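PDB 3BWG: uncharacterized HTH-type transcriptional regulator YydK from Bacillus subtilis subsp. subtilis, which probably binds DNA and regulates transcription, as a GntR-family regulator with an N-terminal winged helix-turn-helix and a C-terminal UTRA domain. Local coordinates for residues E13-I18 against E51-K56; Y125-R130 against A190-L195. All coordinates share one frame; numbering follows the deposited sequence.

Contact 1: E13-I18 against E51-K56; sequences EIETYI and ELLEQK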
ATOM      1  N   GLU B  13      14.014 -16.894 -13.174  1.00 45.78           N
ATOM      2  CA  GLU B  13      15.073 -17.739 -12.624  1.00 45.96           C
ATOM      3  C   GLU B  13      15.800 -17.038 -11.470  1.00 45.60           C
ATOM      4  O   GLU B  13      16.220 -17.687 -10.507  1.00 45.73           O
ATOM      5  CB  GLU B  13      16.066 -18.153 -13.719  1.00 46.68           C
ATOM      6  CG  GLU B  13      15.424 -18.920 -14.886  1.00 48.99           C
ATOM      7  CD  GLU B  13      16.235 -20.129 -15.381  1.00 49.94           C
ATOM      8  OE1 GLU B  13      17.463 -19.994 -15.591  1.00 50.98           O
ATOM      9  OE2 GLU B  13      15.631 -21.217 -15.574  1.00 50.02           O
ATOM     10  N   ILE B  14      15.946 -15.715 -11.589  1.00 43.58           N
ATOM     11  CA  ILE B  14      16.492 -14.863 -10.521  1.00 43.77           C
ATOM     12  C   ILE B  14      15.638 -14.826  -9.233  1.00 44.43           C
ATOM     13  O   ILE B  14      16.183 -14.984  -8.138  1.00 44.16           O
ATOM     14  CB  ILE B  14      16.760 -13.452 -11.037  1.00 42.36           C
ATOM     15  CG1 ILE B  14      18.039 -13.454 -11.863  1.00 40.35           C
ATOM     16  CG2 ILE B  14      16.882 -12.470  -9.884  1.00 43.26           C
ATOM     17  CD1 ILE B  14      18.202 -12.256 -12.753  1.00 38.65           C
ATOM     18  N   GLU B  15      14.322 -14.621  -9.373  1.00 44.81           N
ATOM     19  CA  GLU B  15      13.364 -14.860  -8.281  1.00 45.82           C
ATOM     20  C   GLU B  15      13.527 -16.219  -7.616  1.00 45.84           C
ATOM     21  O   GLU B  15      13.601 -16.282  -6.406  1.00 45.18           O
ATOM     22  CB  GLU B  15      11.938 -14.736  -8.790  1.00 48.52           C
ATOM     23  CG  GLU B  15      11.380 -13.330  -8.681  1.00 52.23           C
ATOM     24  CD  GLU B  15      10.236 -13.071  -9.641  1.00 54.35           C
ATOM     25  OE1 GLU B  15      10.099 -13.808 -10.652  1.00 55.95           O
ATOM     26  OE2 GLU B  15       9.473 -12.110  -9.385  1.00 56.74           O
ATOM     27  N   THR B  16      13.571 -17.297  -8.421  1.00 44.77           N
ATOM     28  CA  THR B  16      13.839 -18.672  -7.945  1.00 44.81           C
ATOM     29  C   THR B  16      15.141 -18.791  -7.151  1.00 45.01           C
ATOM     30  O   THR B  16      15.183 -19.445  -6.093  1.00 45.95           O
ATOM     31  CB  THR B  16      13.914 -19.694  -9.133  1.00 43.57           C
ATOM     32  OG1 THR B  16      12.662 -19.720  -9.822  1.00 42.74           O
ATOM     33  CG2 THR B  16      14.270 -21.123  -8.646  1.00 42.86           C
ATOM     34  N   TYR B  17      16.200 -18.191  -7.684  1.00 44.61           N
ATOM     35  CA  TYR B  17      17.469 -18.104  -6.981  1.00 45.43           C
ATOM     36  C   TYR B  17      17.323 -17.450  -5.582  1.00 46.62           C
ATOM     37  O   TYR B  17      17.936 -17.905  -4.611  1.00 45.12           O
ATOM     38  CB  TYR B  17      18.488 -17.352  -7.841  1.00 45.36           C
ATOM     39  CG  TYR B  17      19.808 -17.133  -7.139  1.00 45.66           C
ATOM     40  CD1 TYR B  17      19.991 -16.027  -6.278  1.00 44.84           C
ATOM     41  CD2 TYR B  17      20.871 -18.050  -7.298  1.00 45.27           C
ATOM     42  CE1 TYR B  17      21.203 -15.820  -5.613  1.00 44.98           C
ATOM     43  CE2 TYR B  17      22.092 -17.849  -6.647  1.00 45.27           C
ATOM     44  CZ  TYR B  17      22.250 -16.734  -5.800  1.00 45.53           C
ATOM     45  OH  TYR B  17      23.439 -16.531  -5.148  1.00 44.85           O
ATOM     46  N   ILE B  18      16.517 -16.380  -5.509  1.00 47.54           N
ATOM     47  CA  ILE B  18      16.236 -15.636  -4.268  1.00 47.71           C
ATOM     48  C   ILE B  18      15.541 -16.538  -3.220  1.00 48.09           C
ATOM     49  O   ILE B  18      15.995 -16.637  -2.060  1.00 46.95           O
ATOM     50  CB  ILE B  18      15.405 -14.335  -4.582  1.00 47.79           C
ATOM     51  CG1 ILE B  18      16.306 -13.208  -5.106  1.00 46.77           C
ATOM     52  CG2 ILE B  18      14.630 -13.850  -3.361  1.00 49.76           C
ATOM     53  CD1 ILE B  18      15.536 -11.995  -5.723  1.00 46.20           C
ATOM     54  N   GLU B  51      15.318  -4.336 -14.545  1.00 45.90           N
ATOM     55  CA  GLU B  51      14.216  -3.322 -14.460  1.00 48.16           C
ATOM     56  C   GLU B  51      12.897  -3.972 -14.087  1.00 48.11           C
ATOM     57  O   GLU B  51      12.204  -3.500 -13.176  1.00 48.14           O
ATOM     58  CB  GLU B  51      13.982  -2.513 -15.732  1.00 50.19           C
ATOM     59  CG  GLU B  51      15.141  -2.405 -16.697  1.00 53.90           C
ATOM     60  CD  GLU B  51      16.155  -1.325 -16.324  1.00 55.56           C
ATOM     61  OE1 GLU B  51      16.421  -0.437 -17.197  1.00 56.12           O
ATOM     62  OE2 GLU B  51      16.691  -1.392 -15.179  1.00 55.52           O
ATOM     63  N   LEU B  52      12.549  -5.044 -14.797  1.00 47.47           N
ATOM     64  CA  LEU B  52      11.343  -5.801 -14.493  1.00 48.20           C
ATOM     65  C   LEU B  52      11.214  -6.118 -13.002  1.00 47.98           C
ATOM     66  O   LEU B  52      10.196  -5.803 -12.395  1.00 47.06           O
ATOM     67  CB  LEU B  52      11.288  -7.093 -15.312  1.00 49.36           C
ATOM     68  CG  LEU B  52      10.039  -7.985 -15.224  1.00 49.65           C
ATOM     69  CD1 LEU B  52       8.755  -7.171 -15.438  1.00 49.49           C
ATOM     70  CD2 LEU B  52      10.153  -9.110 -16.253  1.00 49.10           C
ATOM     71  N   LEU B  53      12.247  -6.754 -12.442  1.00 47.96           N
ATOM     72  CA  LEU B  53      12.310  -7.125 -11.027  1.00 47.62           C
ATOM     73  C   LEU B  53      12.124  -5.951 -10.068  1.00 49.06           C
ATOM     74  O   LEU B  53      11.478  -6.083  -9.011  1.00 49.82           O
ATOM     75  CB  LEU B  53      13.665  -7.758 -10.747  1.00 45.58           C
ATOM     76  CG  LEU B  53      13.834  -9.262 -10.574  1.00 44.95           C
ATOM     77  CD1 LEU B  53      12.575 -10.085 -10.874  1.00 44.75           C
ATOM     78  CD2 LEU B  53      15.018  -9.681 -11.388  1.00 44.19           C
ATOM     79  N   GLU B  54      12.727  -4.820 -10.436  1.00 50.22           N
ATOM     80  CA  GLU B  54      12.736  -3.630  -9.614  1.00 52.25           C
ATOM     81  C   GLU B  54      11.324  -3.053  -9.544  1.00 53.30           C
ATOM     82  O   GLU B  54      10.827  -2.791  -8.461  1.00 52.45           O
ATOM     83  CB  GLU B  54      13.735  -2.614 -10.172  1.00 52.81           C
ATOM     84  CG  GLU B  54      13.771  -1.307  -9.411  1.00 54.62           C
ATOM     85  CD  GLU B  54      15.181  -0.734  -9.281  1.00 56.39           C
ATOM     86  OE1 GLU B  54      16.032  -1.048 -10.161  1.00 55.67           O
ATOM     87  OE2 GLU B  54      15.431   0.031  -8.296  1.00 56.50           O
ATOM     88  N   GLN B  55      10.680  -2.878 -10.705  1.00 55.14           N
ATOM     89  CA  GLN B  55       9.286  -2.420 -10.752  1.00 55.87           C
ATOM     90  C   GLN B  55       8.324  -3.451 -10.132  1.00 55.59           C
ATOM     91  O   GLN B  55       7.243  -3.097  -9.663  1.00 56.83           O
ATOM     92  CB  GLN B  55       8.884  -2.016 -12.177  1.00 56.79           C
ATOM     93  CG  GLN B  55       8.684  -3.161 -13.143  1.00 57.67           C
ATOM     94  CD  GLN B  55       8.931  -2.770 -14.596  1.00 58.58           C
ATOM     95  OE1 GLN B  55       9.473  -1.697 -14.889  1.00 59.32           O
ATOM     96  NE2 GLN B  55       8.555  -3.656 -15.516  1.00 58.85           N
ATOM     97  N   LYS B  56       8.745  -4.713 -10.100  1.00 53.97           N
ATOM     98  CA  LYS B  56       8.041  -5.777  -9.367  1.00 52.82           C
ATOM     99  C   LYS B  56       8.299  -5.772  -7.833  1.00 50.36           C
ATOM    100  O   LYS B  56       7.717  -6.586  -7.090  1.00 50.61           O
ATOM    101  CB  LYS B  56       8.433  -7.126  -9.986  1.00 53.94           C
ATOM    102  CG  LYS B  56       7.544  -8.316  -9.657  1.00 55.43           C
ATOM    103  CD  LYS B  56       7.819  -9.448 -10.656  1.00 56.10           C
ATOM    104  CE  LYS B  56       6.647 -10.423 -10.766  1.00 57.10           C
ATOM    105  NZ  LYS B  56       6.367 -11.160  -9.504  1.00 56.84           N
TER

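Contact 2: Y125-R130 against A190-L195; sequences YVKRVR and AEYLGL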
ATOM      1  N   TYR B 125     -24.005  -8.549  -9.118  1.00 39.49           N
ATOM      2  CA  TYR B 125     -23.809  -8.427  -7.686  1.00 40.90           C
ATOM      3  C   TYR B 125     -23.303  -9.727  -7.136  1.00 41.40           C
ATOM      4  O   TYR B 125     -23.887 -10.767  -7.396  1.00 40.92           O
ATOM      5  CB  TYR B 125     -25.135  -8.068  -7.005  1.00 40.54           C
ATOM      6  CG  TYR B 125     -25.130  -8.175  -5.498  1.00 41.15           C
ATOM      7  CD1 TYR B 125     -24.569  -7.158  -4.723  1.00 41.52           C
ATOM      8  CD2 TYR B 125     -25.719  -9.274  -4.837  1.00 41.23           C
ATOM      9  CE1 TYR B 125     -24.555  -7.238  -3.363  1.00 41.58           C
ATOM     10  CE2 TYR B 125     -25.728  -9.347  -3.443  1.00 40.73           C
ATOM     11  CZ  TYR B 125     -25.126  -8.319  -2.722  1.00 41.21           C
ATOM     12  OH  TYR B 125     -25.094  -8.304  -1.346  1.00 40.70           O
ATOM     13  N   VAL B 126     -22.235  -9.679  -6.349  1.00 41.15           N
ATOM     14  CA  VAL B 126     -21.778 -10.903  -5.709  1.00 41.57           C
ATOM     15  C   VAL B 126     -21.620 -10.797  -4.203  1.00 41.56           C
ATOM     16  O   VAL B 126     -21.186  -9.765  -3.678  1.00 41.84           O
ATOM     17  CB  VAL B 126     -20.593 -11.643  -6.476  1.00 43.51           C
ATOM     18  CG1 VAL B 126     -20.225 -10.968  -7.771  1.00 41.55           C
ATOM     19  CG2 VAL B 126     -19.407 -12.028  -5.576  1.00 43.16           C
ATOM     20  N   LYS B 127     -22.095 -11.818  -3.505  1.00 38.94           N
ATOM     21  CA  LYS B 127     -21.990 -11.873  -2.072  1.00 38.78           C
ATOM     22  C   LYS B 127     -21.324 -13.231  -1.786  1.00 39.10           C
ATOM     23  O   LYS B 127     -21.831 -14.278  -2.233  1.00 37.52           O
ATOM     24  CB  LYS B 127     -23.377 -11.786  -1.438  1.00 38.34           C
ATOM     25  CG  LYS B 127     -23.325 -11.798   0.094  1.00 41.60           C
ATOM     26  CD  LYS B 127     -24.680 -12.060   0.781  1.00 42.50           C
ATOM     27  CE  LYS B 127     -25.493 -10.768   0.858  1.00 44.48           C
ATOM     28  NZ  LYS B 127     -26.789 -11.070   1.570  1.00 46.38           N
ATOM     29  N   ARG B 128     -20.176 -13.217  -1.101  1.00 37.07           N
ATOM     30  CA  ARG B 128     -19.457 -14.456  -0.856  1.00 37.67           C
ATOM     31  C   ARG B 128     -18.615 -14.422   0.418  1.00 38.16           C
ATOM     32  O   ARG B 128     -18.156 -13.354   0.883  1.00 37.51           O
ATOM     33  CB  ARG B 128     -18.636 -14.877  -2.095  1.00 39.54           C
ATOM     34  CG  ARG B 128     -17.355 -14.116  -2.356  1.00 39.55           C
ATOM     35  CD  ARG B 128     -16.742 -14.467  -3.697  1.00 40.07           C
ATOM     36  NE  ARG B 128     -15.694 -13.488  -3.988  1.00 41.76           N
ATOM     37  CZ  ARG B 128     -14.690 -13.650  -4.841  1.00 42.67           C
ATOM     38  NH1 ARG B 128     -14.567 -14.773  -5.541  1.00 41.92           N
ATOM     39  NH2 ARG B 128     -13.809 -12.670  -4.986  1.00 43.16           N
ATOM     40  N   VAL B 129     -18.469 -15.589   1.015  1.00 37.15           N
ATOM     41  CA  VAL B 129     -17.559 -15.753   2.127  1.00 38.56           C
ATOM     42  C   VAL B 129     -16.382 -16.463   1.528  1.00 38.82           C
ATOM     43  O   VAL B 129     -16.539 -17.406   0.717  1.00 40.24           O
ATOM     44  CB  VAL B 129     -18.181 -16.569   3.298  1.00 38.62           C
ATOM     45  CG1 VAL B 129     -17.186 -16.745   4.505  1.00 38.27           C
ATOM     46  CG2 VAL B 129     -19.493 -15.910   3.761  1.00 39.97           C
ATOM     47  N   ARG B 130     -15.198 -15.989   1.884  1.00 40.10           N
ATOM     48  CA  ARG B 130     -13.975 -16.620   1.401  1.00 41.42           C
ATOM     49  C   ARG B 130     -13.204 -17.277   2.550  1.00 42.49           C
ATOM     50  O   ARG B 130     -13.348 -16.860   3.693  1.00 42.42           O
ATOM     51  CB  ARG B 130     -13.137 -15.630   0.593  1.00 41.12           C
ATOM     52  CG  ARG B 130     -13.968 -14.737  -0.333  1.00 43.39           C
ATOM     53  CD  ARG B 130     -13.065 -14.022  -1.342  1.00 46.23           C
ATOM     54  NE  ARG B 130     -12.544 -15.018  -2.307  1.00 46.71           N
ATOM     55  CZ  ARG B 130     -11.518 -14.796  -3.126  1.00 48.13           C
ATOM     56  NH1 ARG B 130     -10.906 -13.607  -3.112  1.00 46.56           N
ATOM     57  NH2 ARG B 130     -11.124 -15.749  -3.981  1.00 46.58           N
ATOM     58  N   ALA B 190     -20.462 -11.294  11.831  1.00 45.78           N
ATOM     59  CA  ALA B 190     -19.960 -12.241  12.820  1.00 47.04           C
ATOM     60  C   ALA B 190     -20.395 -13.681  12.510  1.00 47.16           C
ATOM     61  O   ALA B 190     -19.604 -14.625  12.633  1.00 46.69           O
ATOM     62  CB  ALA B 190     -20.409 -11.854  14.231  1.00 46.95           C
ATOM     63  N   GLU B 191     -21.643 -13.840  12.090  1.00 47.41           N
ATOM     64  CA  GLU B 191     -22.156 -15.156  11.750  1.00 48.32           C
ATOM     65  C   GLU B 191     -21.479 -15.761  10.485  1.00 46.27           C
ATOM     66  O   GLU B 191     -21.054 -16.931  10.491  1.00 43.65           O
ATOM     67  CB  GLU B 191     -23.683 -15.109  11.654  1.00 51.95           C
ATOM     68  CG  GLU B 191     -24.296 -16.212  10.803  1.00 56.89           C
ATOM     69  CD  GLU B 191     -25.730 -16.515  11.160  1.00 59.71           C
ATOM     70  OE1 GLU B 191     -26.289 -15.881  12.098  1.00 61.15           O
ATOM     71  OE2 GLU B 191     -26.302 -17.419  10.496  1.00 61.88           O
ATOM     72  N   TYR B 192     -21.363 -14.972   9.417  1.00 44.67           N
ATOM     73  CA  TYR B 192     -20.600 -15.425   8.227  1.00 43.97           C
ATOM     74  C   TYR B 192     -19.148 -15.788   8.571  1.00 43.23           C
ATOM     75  O   TYR B 192     -18.622 -16.807   8.092  1.00 44.40           O
ATOM     76  CB  TYR B 192     -20.601 -14.364   7.127  1.00 45.13           C
ATOM     77  CG  TYR B 192     -21.916 -14.199   6.415  1.00 45.59           C
ATOM     78  CD1 TYR B 192     -22.563 -15.296   5.829  1.00 45.26           C
ATOM     79  CD2 TYR B 192     -22.504 -12.938   6.292  1.00 45.95           C
ATOM     80  CE1 TYR B 192     -23.787 -15.147   5.174  1.00 45.88           C
ATOM     81  CE2 TYR B 192     -23.726 -12.781   5.635  1.00 46.46           C
ATOM     82  CZ  TYR B 192     -24.353 -13.882   5.070  1.00 45.57           C
ATOM     83  OH  TYR B 192     -25.547 -13.693   4.411  1.00 46.35           O
ATOM     84  N   LEU B 193     -18.510 -14.985   9.431  1.00 42.58           N
ATOM     85  CA  LEU B 193     -17.106 -15.234   9.814  1.00 41.59           C
ATOM     86  C   LEU B 193     -16.921 -16.272  10.891  1.00 40.88           C
ATOM     87  O   LEU B 193     -15.802 -16.746  11.098  1.00 41.39           O
ATOM     88  CB  LEU B 193     -16.347 -13.933  10.135  1.00 40.15           C
ATOM     89  CG  LEU B 193     -16.274 -12.961   8.942  1.00 41.41           C
ATOM     90  CD1 LEU B 193     -15.541 -11.665   9.333  1.00 40.50           C
ATOM     91  CD2 LEU B 193     -15.639 -13.557   7.672  1.00 40.47           C
ATOM     92  N   GLY B 194     -18.014 -16.668  11.551  1.00 40.86           N
ATOM     93  CA  GLY B 194     -17.934 -17.569  12.715  1.00 40.08           C
ATOM     94  C   GLY B 194     -17.267 -16.947  13.934  1.00 39.19           C
ATOM     95  O   GLY B 194     -16.630 -17.646  14.711  1.00 38.17           O
ATOM     96  N   LEU B 195     -17.395 -15.632  14.089  1.00 38.56           N
ATOM     97  CA  LEU B 195     -16.825 -14.919  15.240  1.00 41.07           C
ATOM     98  C   LEU B 195     -17.985 -14.315  16.028  1.00 43.06           C
ATOM     99  O   LEU B 195     -19.129 -14.511  15.651  1.00 44.98           O
ATOM    100  CB  LEU B 195     -15.861 -13.816  14.797  1.00 40.54           C
ATOM    101  CG  LEU B 195     -14.665 -14.262  13.943  1.00 40.42           C
ATOM    102  CD1 LEU B 195     -13.976 -13.051  13.322  1.00 39.19           C
ATOM    103  CD2 LEU B 195     -13.731 -15.115  14.801  1.00 41.39           C
TER

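Contact 1: E13-I18 against E51-K56
Leu53 reaches out of helix 43-55 and divides its two methyl groups between Ile14 and Glu15 of helix 6-20. Leu53 CD2 meets the branch methyl of Ile14, with Ile14 CG2 to Leu53 CD2 at 3.7 Å. That methyl is anti to the Ile14 backbone N (chi1, to CG1, -77°), and Ile14 CG1, the branch leading to Ile14 CD1, lies beside that N instead. The other methyl of Leu53, CD1, packs beside the carboxylate stem of Glu15, 4.0 Å from Glu15 CD, the two side chains running antiparallel alongside one another. Beyond CG the Glu15 side chain is extended, which carries its carboxylate on to Lys56, just past the end of helix 43-55. There Glu15 OE2 and Lys56 NZ, 3.3 Å apart, form a salt bridge whose hydrogen bond is weak. The lysine side chain comes in nearly perpendicular to that of Glu15, and Lys56 CD also approaches Glu15 OE2 at 3.4 Å. The apolar contact of Leu53 thus gives way to a charged pair at the more exposed Lys56. In the winged helix-turn-helix fold, Phe39 of helix 32-39 packs against Ile14, while Ala11 of helix 6-20 and Ile59 of strand 59-62 pack against Leu53.

Contact 2: Y125-R130 against A190-L195
Val129 in strand 123-132 and Tyr192 near the end of helix 187-193 bring their CA atoms to 6.8 Å, where the helix lies against the six-stranded antiparallel sheet of the UTRA domain. A Schellman motif ends the helix: Leu195 N bonds to Ala190 O at 2.8 Å and Gly194 N, weakly, to Glu191 O, with Gly194 as C-prime residue at phi 67°. Tyr192 buries more surface here than any other residue, followed by Val129. Its CG is anti to the carbonyl carbon (chi1 -72°), and the ring slants across Val129: Val129 CG2 lies 3.8 Å from Tyr192 CD1 and 3.9 Å from Tyr192 CB. Farther along, Tyr192 OH stands 4.1 Å from both Lys127 CD and Lys127 NZ; the ammonium group forms its salt bridge with Glu101 of strand 95-105. Tyr139 of strand 135-145 stacks on the Tyr192 ring. An alanine here would remove the whole ring, and is likely to leave a gap beside Val129 CG2 and deprive Tyr139 of its stacking partner. Back at the helix, the other valine methyl, Val129 CG1, lies 3.9 Å from the backbone Tyr192 O.

In the fold
From the N terminus, helix 6-20 leads through helix 32-39 into helix 43-55, and contact 1 closes this excursion of helices and loops, which contains no strand, just before the hairpin of strands 59-62 and 66-69. The chain then leaves the winged helix-turn-helix part; the short strand 78-79 pairs in parallel with the late strand 230-234. Contact 2 opens on strand 123-132 and closes 60 residues later on helix 187-193, after strands 135-145 and 173-184 and two short helices. The loops are in series, neither nested nor crossing. The centres of contact 1 and contact 2 lie about 36 Å apart, on opposite sides of the chain's centre. Contact 1 joins helices in the probable DNA-binding part, and contact 2 fixes a helix to the UTRA sheet.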